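PDB 6IRB: 1-phosphatidylinositol 4,5-bisphosphate phosphodiesterase from Drosophila melanogaster, which is the No receptor potential A protein, a member of the phospholipase C-beta family, modelled here as a long, almost wholly helical segment. Local coordinates for residues R66-A69 and N70-N73; N73-N76 and D77-K80; F175-E178 and K179-I182. The protein carries 2 engineered substitutions. One frame throughout, in Å; residues are numbered along the deposited sequence.

Contact 1 (R66-A69 and N70-N73); sequences RNDA and NIKN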
ATOM      1  N   ARG A  66      36.659  12.778  -9.512  1.00 96.29           N
ATOM      2  CA  ARG A  66      36.234  12.502  -8.140  1.00 91.33           C
ATOM      3  C   ARG A  66      34.848  13.064  -7.866  1.00 89.67           C
ATOM      4  O   ARG A  66      34.032  12.429  -7.188  1.00 85.79           O
ATOM      5  CB  ARG A  66      37.241  13.079  -7.149  1.00 93.41           C
ATOM      6  CG  ARG A  66      36.622  13.452  -5.813  1.00 97.53           C
ATOM      7  CD  ARG A  66      37.329  14.642  -5.190  1.00109.74           C
ATOM      8  NE  ARG A  66      36.732  15.915  -5.590  1.00117.80           N
ATOM      9  CZ  ARG A  66      37.048  17.093  -5.056  1.00119.13           C
ATOM     10  NH1 ARG A  66      37.953  17.169  -4.085  1.00121.94           N
ATOM     11  NH2 ARG A  66      36.457  18.200  -5.491  1.00113.29           N
ATOM     12  N   ASN A  67      34.574  14.271  -8.354  1.00 89.19           N
ATOM     13  CA  ASN A  67      33.258  14.862  -8.149  1.00 88.58           C
ATOM     14  C   ASN A  67      32.161  14.003  -8.766  1.00 93.56           C
ATOM     15  O   ASN A  67      31.105  13.805  -8.154  1.00 95.87           O
ATOM     16  CB  ASN A  67      33.248  16.275  -8.712  1.00 90.96           C
ATOM     17  CG  ASN A  67      34.032  17.229  -7.844  1.00103.52           C
ATOM     18  OD1 ASN A  67      34.757  16.802  -6.945  1.00104.09           O
ATOM     19  ND2 ASN A  67      33.891  18.525  -8.099  1.00112.93           N
ATOM     20  N   ASP A  68      32.373  13.515  -9.994  1.00 99.40           N
ATOM     21  CA  ASP A  68      31.452  12.534 -10.567  1.00112.95           C
ATOM     22  C   ASP A  68      31.285  11.327  -9.655  1.00121.08           C
ATOM     23  O   ASP A  68      30.176  10.801  -9.501  1.00125.88           O
ATOM     24  CB  ASP A  68      31.930  12.086 -11.948  1.00118.10           C
ATOM     25  CG  ASP A  68      30.778  11.765 -12.885  1.00126.74           C
ATOM     26  OD1 ASP A  68      30.729  10.623 -13.393  1.00127.25           O
ATOM     27  OD2 ASP A  68      29.906  12.637 -13.093  1.00130.43           O
ATOM     28  N   ALA A  69      32.385  10.852  -9.067  1.00121.21           N
ATOM     29  CA  ALA A  69      32.303   9.711  -8.161  1.00122.23           C
ATOM     30  C   ALA A  69      31.391  10.005  -6.977  1.00127.29           C
ATOM     31  O   ALA A  69      30.711   9.104  -6.474  1.00122.25           O
ATOM     32  CB  ALA A  69      33.697   9.313  -7.677  1.00118.48           C
ATOM     33  N   ASN A  70      31.357  11.256  -6.524  1.00130.00           N
ATOM     34  CA  ASN A  70      30.506  11.609  -5.401  1.00126.44           C
ATOM     35  C   ASN A  70      29.043  11.794  -5.780  1.00113.61           C
ATOM     36  O   ASN A  70      28.193  11.805  -4.884  1.00118.38           O
ATOM     37  CB  ASN A  70      31.034  12.896  -4.765  1.00133.39           C
ATOM     38  CG  ASN A  70      32.278  12.663  -3.939  1.00142.05           C
ATOM     39  OD1 ASN A  70      32.925  11.624  -4.052  1.00144.00           O
ATOM     40  ND2 ASN A  70      32.638  13.644  -3.125  1.00149.45           N
ATOM     41  N   ILE A  71      28.708  11.922  -7.064  1.00101.34           N
ATOM     42  CA  ILE A  71      27.292  11.941  -7.410  1.00 90.54           C
ATOM     43  C   ILE A  71      26.755  10.519  -7.460  1.00105.52           C
ATOM     44  O   ILE A  71      25.733  10.213  -6.836  1.00109.12           O
ATOM     45  CB  ILE A  71      27.010  12.729  -8.705  1.00 84.23           C
ATOM     46  CG1 ILE A  71      27.479  12.014  -9.970  1.00 81.07           C
ATOM     47  CG2 ILE A  71      27.647  14.099  -8.616  1.00 88.25           C
ATOM     48  CD1 ILE A  71      26.344  11.358 -10.735  1.00 81.10           C
ATOM     49  N   LYS A  72      27.413   9.636  -8.223  1.00115.27           N
ATOM     50  CA  LYS A  72      27.012   8.236  -8.211  1.00133.63           C
ATOM     51  C   LYS A  72      26.964   7.716  -6.778  1.00141.60           C
ATOM     52  O   LYS A  72      26.002   7.051  -6.387  1.00144.82           O
ATOM     53  CB  LYS A  72      27.921   7.374  -9.103  1.00140.02           C
ATOM     54  CG  LYS A  72      29.318   7.023  -8.587  1.00143.42           C
ATOM     55  CD  LYS A  72      29.950   5.914  -9.455  1.00142.95           C
ATOM     56  CE  LYS A  72      30.908   5.010  -8.662  1.00136.34           C
ATOM     57  NZ  LYS A  72      31.283   3.746  -9.377  1.00125.45           N
ATOM     58  N   ASN A  73      27.975   8.046  -5.965  1.00141.71           N
ATOM     59  CA  ASN A  73      27.977   7.573  -4.584  1.00137.46           C
ATOM     60  C   ASN A  73      26.788   8.128  -3.817  1.00124.16           C
ATOM     61  O   ASN A  73      26.277   7.472  -2.902  1.00122.14           O
ATOM     62  CB  ASN A  73      29.277   7.956  -3.878  1.00143.47           C
ATOM     63  CG  ASN A  73      29.456   7.227  -2.558  1.00150.56           C
ATOM     64  OD1 ASN A  73      29.343   6.002  -2.488  1.00154.19           O
ATOM     65  ND2 ASN A  73      29.721   7.982  -1.498  1.00151.94           N
TER
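Arg66 and Asn70, one helical turn apart, carry the flat groups that matter here. The carboxamide of Asn70 folds back along the preceding turn, its CG lying anti to the carbonyl carbon (chi1 -75°), and this brings Asn70 OD1 to 3.4 Å from Arg66 O. Both atoms are acceptors, so they are neighbours without a bond. The guanidinium of Arg66 is engaged at its edge instead: Arg66 NE and Arg66 NH2 each reach Asn67 OD1 at 2.6 Å, side-on and only 9° out of the guanidinium plane. The NH2 hydrogen meets a lone pair of that oxygen in its carbonyl plane. Arg66 NH1 adds a long, weak ion pair with Asp63.

Across the turn the cohesion is that of the backbone. Asp68 O accepts from two donors, Lys72 N at 3.3 Å and Ile71 N at 3.1 Å; the second stands well above the carbonyl plane, away from the lone pairs. Asn70 N donates to Arg66 O and Asn73 N to Ala69 O, each at 3.0 Å. Among the side chains, Asp68 OD2 comes to 4.0 Å from Ile71 CG1, a van der Waals approach between obliquely crossing groups, while the chain of Lys72 leads away from the turn.

Chemically, then, the side-chain hydrogen bonds found here join adjacent residues, Arg66 NE and NH2 to Asn67 OD1, and between 66-69 and 70-73 the hydrogen bonds are all main-chain to main-chain.

Contact 2 (N73-N76 and D77-K80); sequences NSIN and DQTK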
ATOM      1  N   ASN A  73      27.975   8.046  -5.965  1.00141.71           N
ATOM      2  CA  ASN A  73      27.977   7.573  -4.584  1.00137.46           C
ATOM      3  C   ASN A  73      26.788   8.128  -3.817  1.00124.16           C
ATOM      4  O   ASN A  73      26.277   7.472  -2.902  1.00122.14           O
ATOM      5  CB  ASN A  73      29.277   7.956  -3.878  1.00143.47           C
ATOM      6  CG  ASN A  73      29.456   7.227  -2.558  1.00150.56           C
ATOM      7  OD1 ASN A  73      29.343   6.002  -2.488  1.00154.19           O
ATOM      8  ND2 ASN A  73      29.721   7.982  -1.498  1.00151.94           N
ATOM      9  N   SER A  74      26.337   9.329  -4.172  1.00110.85           N
ATOM     10  CA  SER A  74      25.199   9.926  -3.486  1.00102.77           C
ATOM     11  C   SER A  74      23.884   9.454  -4.094  1.00 97.11           C
ATOM     12  O   SER A  74      23.028   8.924  -3.380  1.00107.22           O
ATOM     13  CB  SER A  74      25.287  11.449  -3.544  1.00102.25           C
ATOM     14  OG  SER A  74      24.851  11.899  -4.810  1.00101.59           O
ATOM     15  N   ILE A  75      23.689   9.688  -5.399  1.00 89.52           N
ATOM     16  CA  ILE A  75      22.486   9.202  -6.079  1.00 96.73           C
ATOM     17  C   ILE A  75      22.230   7.723  -5.780  1.00106.85           C
ATOM     18  O   ILE A  75      21.095   7.327  -5.493  1.00118.56           O
ATOM     19  CB  ILE A  75      22.526   9.515  -7.587  1.00102.79           C
ATOM     20  CG1 ILE A  75      21.089   9.628  -8.115  1.00106.76           C
ATOM     21  CG2 ILE A  75      23.318   8.487  -8.380  1.00104.97           C
ATOM     22  CD1 ILE A  75      20.314  10.833  -7.597  1.00105.25           C
ATOM     23  N   ASN A  76      23.270   6.878  -5.855  1.00107.74           N
ATOM     24  CA  ASN A  76      23.064   5.456  -5.574  1.00118.67           C
ATOM     25  C   ASN A  76      22.567   5.265  -4.148  1.00123.15           C
ATOM     26  O   ASN A  76      21.753   4.374  -3.876  1.00133.04           O
ATOM     27  CB  ASN A  76      24.347   4.650  -5.800  1.00124.03           C
ATOM     28  CG  ASN A  76      24.748   4.579  -7.265  1.00128.79           C
ATOM     29  OD1 ASN A  76      23.942   4.848  -8.155  1.00135.58           O
ATOM     30  ND2 ASN A  76      25.996   4.202  -7.520  1.00122.29           N
ATOM     31  N   ASP A  77      23.056   6.091  -3.224  1.00116.28           N
ATOM     32  CA  ASP A  77      22.528   6.092  -1.867  1.00112.41           C
ATOM     33  C   ASP A  77      21.106   6.650  -1.851  1.00109.57           C
ATOM     34  O   ASP A  77      20.194   6.049  -1.269  1.00110.88           O
ATOM     35  CB  ASP A  77      23.448   6.917  -0.960  1.00108.09           C
ATOM     36  CG  ASP A  77      24.700   6.162  -0.544  1.00104.83           C
ATOM     37  OD1 ASP A  77      24.782   4.945  -0.812  1.00104.74           O
ATOM     38  OD2 ASP A  77      25.612   6.795   0.035  1.00101.66           O
ATOM     39  N   GLN A  78      20.912   7.806  -2.500  1.00 98.23           N
ATOM     40  CA  GLN A  78      19.592   8.414  -2.662  1.00 91.64           C
ATOM     41  C   GLN A  78      18.561   7.506  -3.327  1.00 99.18           C
ATOM     42  O   GLN A  78      17.370   7.596  -3.001  1.00 99.32           O
ATOM     43  CB  GLN A  78      19.720   9.691  -3.493  1.00 83.14           C
ATOM     44  CG  GLN A  78      20.339  10.868  -2.771  1.00 88.29           C
ATOM     45  CD  GLN A  78      19.970  12.187  -3.426  1.00 94.85           C
ATOM     46  OE1 GLN A  78      19.356  12.209  -4.498  1.00 97.43           O
ATOM     47  NE2 GLN A  78      20.314  13.292  -2.774  1.00 93.81           N
ATOM     48  N   THR A  79      18.974   6.615  -4.230  1.00 98.93           N
ATOM     49  CA  THR A  79      17.973   5.757  -4.862  1.00 94.90           C
ATOM     50  C   THR A  79      17.513   4.637  -3.944  1.00 96.85           C
ATOM     51  O   THR A  79      16.308   4.419  -3.788  1.00 96.69           O
ATOM     52  CB  THR A  79      18.500   5.169  -6.168  1.00 93.18           C
ATOM     53  OG1 THR A  79      19.701   4.431  -5.912  1.00 94.84           O
ATOM     54  CG2 THR A  79      18.754   6.278  -7.191  1.00 91.89           C
ATOM     55  N   LYS A  80      18.446   3.894  -3.351  1.00100.35           N
ATOM     56  CA  LYS A  80      18.042   2.921  -2.342  1.00111.28           C
ATOM     57  C   LYS A  80      17.167   3.559  -1.278  1.00116.61           C
ATOM     58  O   LYS A  80      16.126   3.002  -0.918  1.00127.36           O
ATOM     59  CB  LYS A  80      19.249   2.199  -1.758  1.00116.85           C
ATOM     60  CG  LYS A  80      19.580   1.000  -2.643  1.00126.98           C
ATOM     61  CD  LYS A  80      18.284   0.518  -3.346  1.00124.68           C
ATOM     62  CE  LYS A  80      18.464  -0.697  -4.244  1.00119.81           C
ATOM     63  NZ  LYS A  80      17.272  -1.592  -4.171  1.00117.00           N
TER
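Ile75, Gln78 and Thr79 form the closer-packed part of this helical turn. Thr79 OG1 donates to Asn76 O at 2.9 Å, arriving 42° above the carbonyl plane and not on a lone pair. The first torsion explains this reach: OG1 sits between the backbone N and the carbonyl carbon (chi1 58°), turned back over the previous turn, while Thr79 CG2 takes the position beside the backbone N and approaches Ile75. There Ile75 CG1 meets Thr79 CG2 at 4.2 Å, the two side chains crossing obliquely. Gln78 runs at about a right angle to Ile75, and its extended chain carries Gln78 OE1 to 3.5 Å from Ile75 CD1, an apolar methyl against an amide oxygen. In the backbone Gln78 N and Thr79 N donate to Ser74 O and Ile75 O, the first bond modelled implausibly short. Asp77 OD2 stands 3.1 Å from Asn73 O; both are acceptors, so no hydrogen bond is assigned. The hydroxyl of Ser74 turns back to bond Ile71 O in the previous turn.

The loose side is that of Lys80, an exposed residue. Lys80 N reaches Asn76 O in a weak bond of 3.4 Å, and the Lys80 side chain, bent twice, leads away from the turn.

Threonine bonding to a carbonyl of the preceding turn is a familiar feature of alpha-helices, seen here on an exposed stretch of the long helix 18-150.

Contact 3 (F175-E178 and K179-I182); sequences FMEE and KKQI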
ATOM      1  N   PHE A 175     -60.441 -26.410  24.155  1.00 60.13           N
ATOM      2  CA  PHE A 175     -59.469 -25.395  24.553  1.00 52.49           C
ATOM      3  C   PHE A 175     -58.098 -25.999  24.766  1.00 49.25           C
ATOM      4  O   PHE A 175     -57.082 -25.399  24.410  1.00 47.10           O
ATOM      5  CB  PHE A 175     -59.900 -24.728  25.856  1.00 66.37           C
ATOM      6  CG  PHE A 175     -61.143 -23.901  25.746  1.00 93.04           C
ATOM      7  CD1 PHE A 175     -61.731 -23.651  24.518  1.00 97.85           C
ATOM      8  CD2 PHE A 175     -61.725 -23.361  26.882  1.00 99.34           C
ATOM      9  CE1 PHE A 175     -62.873 -22.877  24.430  1.00 88.61           C
ATOM     10  CE2 PHE A 175     -62.871 -22.584  26.795  1.00 88.99           C
ATOM     11  CZ  PHE A 175     -63.444 -22.343  25.568  1.00 81.93           C
HETATM   12  N   MSE A 176     -58.051 -27.183  25.346  1.00 51.87           N
HETATM   13  CA  MSE A 176     -56.790 -27.855  25.584  1.00 71.25           C
HETATM   14  C   MSE A 176     -56.161 -28.392  24.311  1.00 75.23           C
HETATM   15  O   MSE A 176     -54.947 -28.299  24.143  1.00 82.42           O
HETATM   16  CB  MSE A 176     -56.983 -28.937  26.627  1.00 99.61           C
HETATM   17  CG  MSE A 176     -56.962 -28.330  28.015  1.00137.07           C
HETATM   18 SE   MSE A 176     -57.981 -29.302  29.343  1.00180.95          SE
HETATM   19  CE  MSE A 176     -56.522 -29.903  30.493  1.00178.21           C
ATOM     20  N   GLU A 177     -56.963 -28.992  23.430  1.00 73.15           N
ATOM     21  CA  GLU A 177     -56.410 -29.461  22.163  1.00 76.88           C
ATOM     22  C   GLU A 177     -55.881 -28.285  21.345  1.00 70.61           C
ATOM     23  O   GLU A 177     -54.780 -28.347  20.783  1.00 61.52           O
ATOM     24  CB  GLU A 177     -57.456 -30.252  21.381  1.00 89.16           C
ATOM     25  CG  GLU A 177     -58.094 -31.412  22.155  1.00118.42           C
ATOM     26  CD  GLU A 177     -57.124 -32.161  23.071  1.00136.88           C
ATOM     27  OE1 GLU A 177     -56.622 -33.236  22.672  1.00143.43           O
ATOM     28  OE2 GLU A 177     -56.893 -31.693  24.209  1.00139.04           O
ATOM     29  N   GLU A 178     -56.674 -27.213  21.246  1.00 66.76           N
ATOM     30  CA  GLU A 178     -56.200 -25.976  20.629  1.00 54.33           C
ATOM     31  C   GLU A 178     -54.841 -25.555  21.189  1.00 56.20           C
ATOM     32  O   GLU A 178     -53.928 -25.189  20.438  1.00 51.23           O
ATOM     33  CB  GLU A 178     -57.232 -24.861  20.824  1.00 48.92           C
ATOM     34  CG  GLU A 178     -58.350 -24.845  19.790  1.00 64.89           C
ATOM     35  CD  GLU A 178     -59.437 -23.812  20.094  1.00 88.36           C
ATOM     36  OE1 GLU A 178     -59.365 -23.162  21.160  1.00 95.30           O
ATOM     37  OE2 GLU A 178     -60.348 -23.626  19.251  1.00 98.42           O
ATOM     38  N   LYS A 179     -54.694 -25.608  22.517  1.00 51.59           N
ATOM     39  CA  LYS A 179     -53.439 -25.223  23.151  1.00 54.71           C
ATOM     40  C   LYS A 179     -52.298 -26.149  22.755  1.00 67.57           C
ATOM     41  O   LYS A 179     -51.182 -25.690  22.478  1.00 61.85           O
ATOM     42  CB  LYS A 179     -53.610 -25.210  24.667  1.00 57.77           C
ATOM     43  CG  LYS A 179     -54.332 -24.001  25.178  1.00 67.97           C
ATOM     44  CD  LYS A 179     -53.359 -22.877  25.494  1.00 68.72           C
ATOM     45  CE  LYS A 179     -54.086 -21.544  25.590  1.00 63.77           C
ATOM     46  NZ  LYS A 179     -53.405 -20.593  26.513  1.00 67.00           N
ATOM     47  N   LYS A 180     -52.560 -27.460  22.731  1.00 69.97           N
ATOM     48  CA  LYS A 180     -51.560 -28.424  22.291  1.00 58.44           C
ATOM     49  C   LYS A 180     -51.066 -28.101  20.889  1.00 46.03           C
ATOM     50  O   LYS A 180     -49.858 -28.103  20.634  1.00 43.59           O
ATOM     51  CB  LYS A 180     -52.155 -29.834  22.344  1.00 68.44           C
ATOM     52  CG  LYS A 180     -51.624 -30.793  21.283  1.00 81.01           C
ATOM     53  CD  LYS A 180     -51.884 -32.266  21.645  1.00 97.35           C
ATOM     54  CE  LYS A 180     -53.260 -32.757  21.184  1.00 97.86           C
ATOM     55  NZ  LYS A 180     -53.196 -34.122  20.553  1.00 97.64           N
ATOM     56  N   GLN A 181     -51.985 -27.830  19.965  1.00 43.24           N
ATOM     57  CA  GLN A 181     -51.580 -27.518  18.599  1.00 58.94           C
ATOM     58  C   GLN A 181     -50.698 -26.273  18.529  1.00 50.08           C
ATOM     59  O   GLN A 181     -49.632 -26.295  17.905  1.00 49.08           O
ATOM     60  CB  GLN A 181     -52.800 -27.384  17.697  1.00 73.99           C
ATOM     61  CG  GLN A 181     -53.093 -28.673  16.954  1.00 89.53           C
ATOM     62  CD  GLN A 181     -54.419 -28.646  16.233  1.00101.30           C
ATOM     63  OE1 GLN A 181     -55.219 -27.728  16.417  1.00100.91           O
ATOM     64  NE2 GLN A 181     -54.671 -29.668  15.415  1.00108.29           N
ATOM     65  N   ILE A 182     -51.128 -25.167  19.141  1.00 43.52           N
ATOM     66  CA  ILE A 182     -50.316 -23.952  19.059  1.00 43.16           C
ATOM     67  C   ILE A 182     -48.979 -24.157  19.745  1.00 42.53           C
ATOM     68  O   ILE A 182     -47.963 -23.588  19.327  1.00 35.48           O
ATOM     69  CB  ILE A 182     -51.050 -22.731  19.636  1.00 45.90           C
ATOM     70  CG1 ILE A 182     -50.504 -21.466  18.981  1.00 55.85           C
ATOM     71  CG2 ILE A 182     -50.868 -22.608  21.150  1.00 36.82           C
ATOM     72  CD1 ILE A 182     -51.529 -20.351  18.803  1.00 65.23           C
TER
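Lys180 N donates to the carbonyl O of Met176, here a selenomethionine, at 2.9 Å and 161°, the shortest hydrogen bond across this turn. Gln181 N to Glu177 O (3.0 Å) and Ile182 N to Glu178 O (3.1 Å) continue the regular ladder, as does Lys179 N to Phe175 O.

The side chains divide between two faces. On the outer one Glu177 and Lys180 cross obliquely: Glu177 OE1 lies 3.7 Å from Lys180 CE but 4.1 Å from Lys180 NZ, opposite charges whose attraction should be favourable although the gap exceeds a salt bridge. On the other face the partners belong to helix 18-150. Lys179 CG passes 3.2 Å from Phe175 O before the chain bends at its second torsion (chi2 -90°), and Lys179 NZ then bonds Asn135. Glu178 stays extended and its OE1 accepts from Gln138 NE2, which also donates to Phe175 O, so one amide ties a side chain and a main-chain carbonyl together.

Phe175 packs on Met141, Lys179 on Gln138 and Ile131, and Ile182 on Asp130. This pairing runs in opposite directions along the two helices, an antiparallel helical hairpin consistent with the coiled-coil C-terminal region of phospholipase C-beta proteins.

In the fold
Contacts 1 and 2 are consecutive stretches of helix 18-150: their centres lie 10 Å apart, and Asn73 closes the first and opens the second. Contact 3 comes later in the chain, on helix 157-210, with its centre 98 Å from that of contact 1 and 88 Å from that of contact 2; even the nearest atoms of contacts 2 and 3 are about 72 Å apart. The chain reverses between residues 150 and 157, so that helix 157-210 runs back along the end of helix 18-150. Contact 3 therefore samples the two-helix region, whereas contacts 1 and 2 sample helix regularity nearer the middle of the elongated chain, away from the hairpin; the radius of gyration is 67 Å.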